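Local coordinates for phenazine-1-carboxylate N-methyltransferase (Pseudomonas aeruginosa, PDB 2IP2), which transfers a methyl group from S-adenosyl-L-methionine to phenazine-1-carboxylate, giving 5-methylphenazine-1-carboxylate on the pathway to the virulence pigment pyocyanine, at residues 99-102 against 103-107; 108-111 against 112-115; 131-134 against 135-138. One frame throughout, in Å; residues are numbered along the deposited sequence. Where two conformers were deposited one is given.

Contact 1: 99-102 against 103-107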
loop_
_atom_site.group_PDB
_atom_site.type_symbol
_atom_site.label_atom_id
_atom_site.label_comp_id
_atom_site.label_asym_id
_atom_site.label_seq_id
_atom_site.Cartn_x
_atom_site.Cartn_y
_atom_site.Cartn_z
ATOM N N VAL A 99 11.103 7.544 3.745
ATOM C CA VAL A 99 9.777 7.109 4.291
ATOM C C VAL A 99 8.909 8.307 4.721
ATOM O O VAL A 99 7.702 8.387 4.433
ATOM C CB VAL A 99 9.953 6.107 5.477
ATOM C CG1 VAL A 99 8.608 5.852 6.234
ATOM C CG2 VAL A 99 10.613 4.760 4.982
ATOM N N LEU A 100 9.533 9.244 5.435
ATOM C CA LEU A 100 8.821 10.431 5.947
ATOM C C LEU A 100 8.309 11.301 4.817
ATOM O O LEU A 100 7.137 11.654 4.825
ATOM C CB LEU A 100 9.686 11.247 6.923
ATOM C CG LEU A 100 10.041 10.545 8.265
ATOM C CD1 LEU A 100 11.084 11.399 9.049
ATOM C CD2 LEU A 100 8.750 10.174 9.073
ATOM N N PHE A 101 9.165 11.595 3.830
ATOM C CA PHE A 101 8.764 12.448 2.693
ATOM C C PHE A 101 7.681 11.752 1.881
ATOM O O PHE A 101 6.672 12.330 1.495
ATOM C CB PHE A 101 9.975 12.777 1.816
ATOM C CG PHE A 101 9.722 13.946 0.895
ATOM C CD1 PHE A 101 9.059 13.743 -0.305
ATOM C CD2 PHE A 101 10.048 15.235 1.282
ATOM C CE1 PHE A 101 8.788 14.815 -1.186
ATOM C CE2 PHE A 101 9.773 16.328 0.428
ATOM C CZ PHE A 101 9.136 16.095 -0.818
ATOM N N TYR A 102 7.828 10.449 1.723
ATOM C CA TYR A 102 6.857 9.703 0.897
ATOM C C TYR A 102 5.506 9.620 1.585
ATOM O O TYR A 102 4.445 9.686 0.941
ATOM C CB TYR A 102 7.423 8.335 0.661
ATOM C CG TYR A 102 8.429 8.269 -0.488
ATOM C CD1 TYR A 102 9.216 9.371 -0.871
ATOM C CD2 TYR A 102 8.580 7.101 -1.182
ATOM C CE1 TYR A 102 10.125 9.264 -1.979
ATOM C CE2 TYR A 102 9.478 6.985 -2.278
ATOM C CZ TYR A 102 10.235 8.041 -2.644
ATOM O OH TYR A 102 11.134 7.875 -3.699
ATOM N N GLY A 103 5.554 9.544 2.920
ATOM C CA GLY A 103 4.327 9.483 3.749
ATOM C C GLY A 103 3.684 10.822 4.057
ATOM O O GLY A 103 2.623 10.865 4.682
ATOM N N GLU A 104 4.277 11.899 3.553
ATOM C CA GLU A 104 3.765 13.258 3.777
ATOM C C GLU A 104 3.489 13.824 2.424
ATOM O O GLU A 104 2.421 13.566 1.877
ATOM C CB GLU A 104 4.756 14.054 4.636
ATOM C CG GLU A 104 4.724 13.536 6.095
ATOM C CD GLU A 104 5.863 13.990 7.047
ATOM O OE1 GLU A 104 6.691 14.895 6.686
ATOM O OE2 GLU A 104 5.908 13.390 8.169
ATOM N N GLU A 105 4.461 14.550 1.814
ATOM C CA GLU A 105 4.223 15.167 0.533
ATOM C C GLU A 105 3.693 14.178 -0.530
ATOM O O GLU A 105 2.775 14.513 -1.253
ATOM C CB GLU A 105 5.520 15.731 -0.004
ATOM C CG GLU A 105 5.747 17.160 0.390
ATOM C CD GLU A 105 6.384 17.291 1.760
ATOM O OE1 GLU A 105 6.608 16.261 2.444
ATOM O OE2 GLU A 105 6.694 18.461 2.118
ATOM N N PHE A 106 4.312 13.009 -0.673
ATOM C CA PHE A 106 3.809 12.106 -1.730
ATOM C C PHE A 106 2.514 11.351 -1.408
ATOM O O PHE A 106 1.779 10.930 -2.317
ATOM C CB PHE A 106 4.880 11.171 -2.204
ATOM C CG PHE A 106 5.989 11.874 -2.963
ATOM C CD1 PHE A 106 5.738 13.096 -3.655
ATOM C CD2 PHE A 106 7.270 11.293 -3.007
ATOM C CE1 PHE A 106 6.791 13.704 -4.432
ATOM C CE2 PHE A 106 8.313 11.894 -3.733
ATOM C CZ PHE A 106 8.066 13.069 -4.476
ATOM N N HIS A 107 2.229 11.189 -0.133
ATOM C CA HIS A 107 0.882 10.691 0.269
ATOM C C HIS A 107 -0.181 11.730 -0.141
ATOM O O HIS A 107 -1.251 11.388 -0.674
ATOM C CB HIS A 107 0.828 10.498 1.785
ATOM C CG HIS A 107 -0.523 10.073 2.294
ATOM N ND1 HIS A 107 -0.974 8.771 2.213
ATOM C CD2 HIS A 107 -1.517 10.778 2.894
ATOM C CE1 HIS A 107 -2.199 8.686 2.730
ATOM N NE2 HIS A 107 -2.548 9.893 3.151
#
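Glu-105 lies across the ring of Phe-101, and nearly every atom of its side chain takes part in the overlap. CB sits over the ring face, 4.0 Å from the centroid, in a CH-pi contact that lies 27° off the ring normal. CG follows over the rim, 3.8 Å from Phe-101 CZ. The chain then bends at chi2 (85°), which turns the carboxylate back over the ring instead of letting it run outward. CD consequently lies 3.8 Å from Phe-101 CE2, and OE1 rides 3.7 Å above the ring plane, displaced toward the rim. Carboxylate and ring lie nearly parallel, one stacked over the other. A salt bridge from Glu-105 OE2 to Arg-145 probably offsets the charge of this buried group, and the same oxygen is hydrogen-bonded to Tyr-135 OH.

The edge of the same Phe-101 ring is directed at a face of Phe-106. This edge-to-face pair has its centroids 5.1 Å apart and its planes at 80°, and CE1 of Phe-101 leads the approach. Tyr-102 meets Phe-106 from another direction, obliquely, with CD1 of the tyrosine 3.5 Å from CD2 of the phenylalanine. Outside the segments, His-290 adds an edge-to-face partner for Phe-106, and Trp-20 of the second subunit meets Tyr-102.

The backbone brings these rings together where helix 96-102 gives way to helix 105-109. Phe-101 O accepts two N-H groups: that of Phe-106 at 3.3 Å, in a nearly straight bond, and that of Glu-104, which comes from above the carbonyl plane. Through their own ring contacts Phe-101, Tyr-102 and Phe-106 form an aromatic cluster around this helix junction, at the homodimer interface.

Contact 2: 108-111 against 112-115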
loop_
_atom_site.group_PDB
_atom_site.type_symbol
_atom_site.label_atom_id
_atom_site.label_comp_id
_atom_site.label_asym_id
_atom_site.label_seq_id
_atom_site.Cartn_x
_atom_site.Cartn_y
_atom_site.Cartn_z
ATOM N N ALA A 108 0.111 13.008 0.124
ATOM C CA ALA A 108 -0.771 14.055 -0.375
ATOM C C ALA A 108 -0.912 14.034 -1.884
ATOM O O ALA A 108 -2.024 14.200 -2.427
ATOM C CB ALA A 108 -0.233 15.423 0.062
ATOM N N ALA A 109 0.204 13.836 -2.567
ATOM C CA ALA A 109 0.260 13.822 -4.075
ATOM C C ALA A 109 -0.567 12.722 -4.681
ATOM O O ALA A 109 -1.136 12.846 -5.823
ATOM C CB ALA A 109 1.711 13.657 -4.539
ATOM N N TRP A 110 -0.551 11.582 -3.992
ATOM C CA TRP A 110 -1.232 10.413 -4.496
ATOM C C TRP A 110 -2.698 10.352 -4.124
ATOM O O TRP A 110 -3.431 9.427 -4.523
ATOM C CB TRP A 110 -0.490 9.135 -4.050
ATOM C CG TRP A 110 0.567 8.709 -4.942
ATOM C CD1 TRP A 110 1.915 8.964 -4.846
ATOM C CD2 TRP A 110 0.398 7.838 -6.080
ATOM N NE1 TRP A 110 2.594 8.319 -5.880
ATOM C CE2 TRP A 110 1.686 7.613 -6.629
ATOM C CE3 TRP A 110 -0.728 7.248 -6.691
ATOM C CZ2 TRP A 110 1.894 6.834 -7.762
ATOM C CZ3 TRP A 110 -0.516 6.471 -7.872
ATOM C CH2 TRP A 110 0.785 6.283 -8.371
ATOM N N THR A 111 -3.170 11.320 -3.350
ATOM C CA THR A 111 -4.602 11.359 -3.023
ATOM C C THR A 111 -5.444 11.674 -4.299
ATOM O O THR A 111 -6.302 10.894 -4.646
ATOM C CB THR A 111 -4.850 12.302 -1.837
ATOM O OG1 THR A 111 -4.211 11.700 -0.718
ATOM C CG2 THR A 111 -6.355 12.514 -1.549
ATOM N N PRO A 112 -5.147 12.789 -5.039
ATOM C CA PRO A 112 -5.959 13.056 -6.263
ATOM C C PRO A 112 -5.493 12.300 -7.499
ATOM O O PRO A 112 -5.506 12.831 -8.640
ATOM C CB PRO A 112 -5.833 14.590 -6.430
ATOM C CG PRO A 112 -4.441 14.845 -5.949
ATOM C CD PRO A 112 -4.186 13.867 -4.760
ATOM N N ALA A 113 -5.120 11.037 -7.325
ATOM C CA ALA A 113 -4.510 10.313 -8.420
ATOM C C ALA A 113 -5.485 10.190 -9.623
ATOM O O ALA A 113 -5.062 10.164 -10.788
ATOM C CB ALA A 113 -4.112 8.922 -7.931
ATOM N N CYS A 114 -6.777 10.055 -9.336
ATOM C CA CYS A 114 -7.766 9.909 -10.438
ATOM C C CYS A 114 -7.793 11.174 -11.299
ATOM O O CYS A 114 -7.580 11.114 -12.492
ATOM C CB CYS A 114 -9.137 9.562 -9.872
ATOM S SG CYS A 114 -10.303 9.143 -11.214
ATOM N N GLU A 115 -7.968 12.315 -10.644
ATOM C CA GLU A 115 -8.049 13.596 -11.337
ATOM C C GLU A 115 -6.725 13.844 -12.129
ATOM O O GLU A 115 -6.731 14.384 -13.274
ATOM C CB GLU A 115 -8.337 14.759 -10.382
ATOM C CG GLU A 115 -8.375 16.145 -11.066
ATOM C CD GLU A 115 -8.659 17.299 -10.106
ATOM O OE1 GLU A 115 -8.898 17.045 -8.903
ATOM O OE2 GLU A 115 -8.645 18.480 -10.547
HETATM O O HOH W 1 -8.021 9.904 -6.762
#
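Pro-112 sets its ring against the closing turn of helix 105-109, where CD lies 3.2 Å from Ala-108 O and 3.4 Å from Ala-109 O. Having no N-H, the proline cannot donate to either carbonyl and meets them with its ring carbons. Thr-111 CB lies 3.4 Å from the same CD atom, a tight approach set largely by the bonded link between the two residues.

Further round the turn, the methyl of Ala-113 touches the six-membered part of the Trp-110 indole obliquely, its CB 4.0 Å from CE3. Ala-113 N makes a weak, bent bond to Thr-111 O (2.9 Å, 139°). A water donates to that oxygen and accepts from Cys-114 N, so the start of the next helix is tied back to the turn.

The second subunit covers this bend: its Trp-20 stacks on the Trp-110 ring and its Arg-23 donates to the carbonyls of Trp-110 and Thr-111. Thr-111 OG1, held beside its backbone N (chi1 -66°), is hydrogen-bonded to His-107 NE2 of the second subunit and to His-107 O of its own chain. Here a type I beta turn, Trp-110 to Ala-113, joins helices 105-109 and 113-119 at the dimer interface.

Contact 3: 131-134 against 135-138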
loop_
_atom_site.group_PDB
_atom_site.type_symbol
_atom_site.label_atom_id
_atom_site.label_comp_id
_atom_site.label_asym_id
_atom_site.label_seq_id
_atom_site.Cartn_x
_atom_site.Cartn_y
_atom_site.Cartn_z
ATOM N N ASP A 131 3.706 23.394 -8.775
ATOM C CA ASP A 131 4.448 22.287 -9.310
ATOM C C ASP A 131 5.573 21.876 -8.367
ATOM O O ASP A 131 6.081 22.699 -7.586
ATOM C CB ASP A 131 4.902 22.526 -10.763
ATOM C CG ASP A 131 6.148 23.350 -10.850
ATOM O OD1 ASP A 131 6.017 24.590 -10.949
ATOM O OD2 ASP A 131 7.258 22.771 -10.838
ATOM N N PHE A 132 5.949 20.602 -8.438
ATOM C CA PHE A 132 6.888 19.997 -7.492
ATOM C C PHE A 132 8.238 20.749 -7.340
ATOM O O PHE A 132 8.656 21.073 -6.219
ATOM C CB PHE A 132 7.172 18.535 -7.907
ATOM C CG PHE A 132 8.066 17.779 -6.936
ATOM C CD1 PHE A 132 7.650 17.577 -5.629
ATOM C CD2 PHE A 132 9.351 17.375 -7.303
ATOM C CE1 PHE A 132 8.459 16.893 -4.691
ATOM C CE2 PHE A 132 10.176 16.682 -6.365
ATOM C CZ PHE A 132 9.697 16.461 -5.052
ATOM N N TYR A 133 8.936 20.953 -8.451
ATOM C CA TYR A 133 10.243 21.630 -8.380
ATOM C C TYR A 133 10.122 23.103 -8.017
ATOM O O TYR A 133 11.007 23.618 -7.339
ATOM C CB TYR A 133 11.097 21.454 -9.647
ATOM C CG TYR A 133 11.551 20.027 -9.758
ATOM C CD1 TYR A 133 12.398 19.480 -8.786
ATOM C CD2 TYR A 133 11.075 19.194 -10.798
ATOM C CE1 TYR A 133 12.798 18.129 -8.849
ATOM C CE2 TYR A 133 11.461 17.852 -10.873
ATOM C CZ TYR A 133 12.322 17.331 -9.896
ATOM O OH TYR A 133 12.711 15.997 -9.974
ATOM N N SER A 134 9.024 23.745 -8.394
ATOM C CA SER A 134 8.787 25.140 -7.910
ATOM C C SER A 134 8.638 25.158 -6.398
ATOM O O SER A 134 9.239 26.026 -5.732
ATOM C CB SER A 134 7.570 25.784 -8.548
ATOM O OG SER A 134 7.761 25.869 -9.936
ATOM N N TYR A 135 7.838 24.208 -5.874
ATOM C CA TYR A 135 7.667 23.985 -4.406
ATOM C C TYR A 135 8.976 23.765 -3.659
ATOM O O TYR A 135 9.160 24.350 -2.587
ATOM C CB TYR A 135 6.714 22.784 -4.157
ATOM C CG TYR A 135 6.503 22.335 -2.738
ATOM C CD1 TYR A 135 5.587 22.966 -1.912
ATOM C CD2 TYR A 135 7.202 21.226 -2.227
ATOM C CE1 TYR A 135 5.385 22.529 -0.572
ATOM C CE2 TYR A 135 7.005 20.786 -0.913
ATOM C CZ TYR A 135 6.123 21.456 -0.098
ATOM O OH TYR A 135 5.925 21.019 1.194
ATOM N N LEU A 136 9.843 22.881 -4.167
ATOM C CA LEU A 136 11.150 22.595 -3.545
ATOM C C LEU A 136 12.076 23.824 -3.513
ATOM O O LEU A 136 12.708 24.085 -2.486
ATOM C CB LEU A 136 11.888 21.444 -4.252
ATOM C CG LEU A 136 11.226 20.067 -4.120
ATOM C CD1 LEU A 136 12.240 19.103 -4.753
ATOM C CD2 LEU A 136 10.903 19.661 -2.715
ATOM N N LYS A 137 12.114 24.547 -4.627
ATOM C CA LYS A 137 12.976 25.738 -4.737
ATOM C C LYS A 137 12.420 26.841 -3.832
ATOM O O LYS A 137 13.190 27.575 -3.219
ATOM C CB LYS A 137 13.044 26.238 -6.179
ATOM C CG LYS A 137 14.475 26.577 -6.691
ATOM C CD LYS A 137 14.471 27.029 -8.161
ATOM C CE LYS A 137 15.903 27.017 -8.771
ATOM N NZ LYS A 137 16.042 27.851 -10.041
ATOM N N ARG A 138 11.101 26.940 -3.732
ATOM C CA ARG A 138 10.488 27.982 -2.890
ATOM C C ARG A 138 10.594 27.692 -1.398
ATOM O O ARG A 138 10.832 28.613 -0.584
ATOM C CB ARG A 138 9.041 28.220 -3.290
ATOM C CG ARG A 138 8.341 29.283 -2.456
ATOM C CD ARG A 138 6.877 29.379 -2.792
ATOM N NE ARG A 138 6.129 28.190 -2.417
ATOM C CZ ARG A 138 5.726 27.899 -1.177
ATOM N NH1 ARG A 138 6.010 28.713 -0.147
ATOM N NH2 ARG A 138 5.040 26.772 -0.956
#
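This is a local contact at the surface, along the first turns of helix 132-138, a short helix packed against helices 140-150 and 282-295 with Phe-132 turned inward. It combines an N-cap with the packing of side chains three and four residues apart. At the start of the helix, Asp-131 occupies the N-cap position and its OD2 accepts the N-H of Ser-134 at 3.2 Å. The N-H comes from above the carboxylate plane, 54° out of it. CG of Asp-131 stands near +60° about chi1 (82°), which brings the carboxylate round to the first turn.

Regular backbone bonds follow, beginning with Tyr-135 N to Asp-131 O at 2.9 Å and Leu-136 N to Phe-132 O at 3.0 Å. The second of these joins the very residues whose side chains meet. CG of Leu-136 stands over one face of the Phe-132 ring, 4.2 Å from its centroid in a CH-pi contact. Its CD1 branch leans toward the rim, 3.6 Å from CE2 and almost as near CZ. Tyr-133 runs alongside Leu-136, pointing the same way, with CD1 of the tyrosine 4.1 Å from CD1 of the leucine. That leucine methyl therefore touches two aromatic rings, which also meet each other: CD2 of Phe-132 lies 3.8 Å above the centre of the Tyr-133 ring.

Tyr-135 reaches toward Glu-105 of helix 105-109, while Arg-138 forms a salt bridge with Glu-130. Phe-124 and Phe-146 make edge-to-face pairs with Phe-132, whose ring thus sits among aromatic neighbours. Two kinds of chemistry are therefore divided over one short helix: the negative carboxylate of Asp-131 satisfies an N-H at its start and probably interacts favourably with the helix dipole, whereas dispersion and CH-pi contacts secure the face carrying Phe-132 and Leu-136.

How the contacts relate
The three contacts follow one another along the chain as local units in series. Contacts 1 and 2 adjoin in sequence, with centres about 13 Å apart, and share helix 105-109: contact 1 holds the junction before it and contact 2 the turn after it. Both touch the second subunit, whereas contact 3 meets no other chain. Contact 3 lies about 15 Å from contact 1, centre to centre, yet the two touch where Phe-106 CE1 packs 3.6 Å from Phe-132 CE1. Contacts 2 and 3 do not touch, their nearest atoms being about 7 Å apart. Contact 1 thus links the dimer-facing helices to helix 132-138, near the predicted S-adenosyl-L-methionine site.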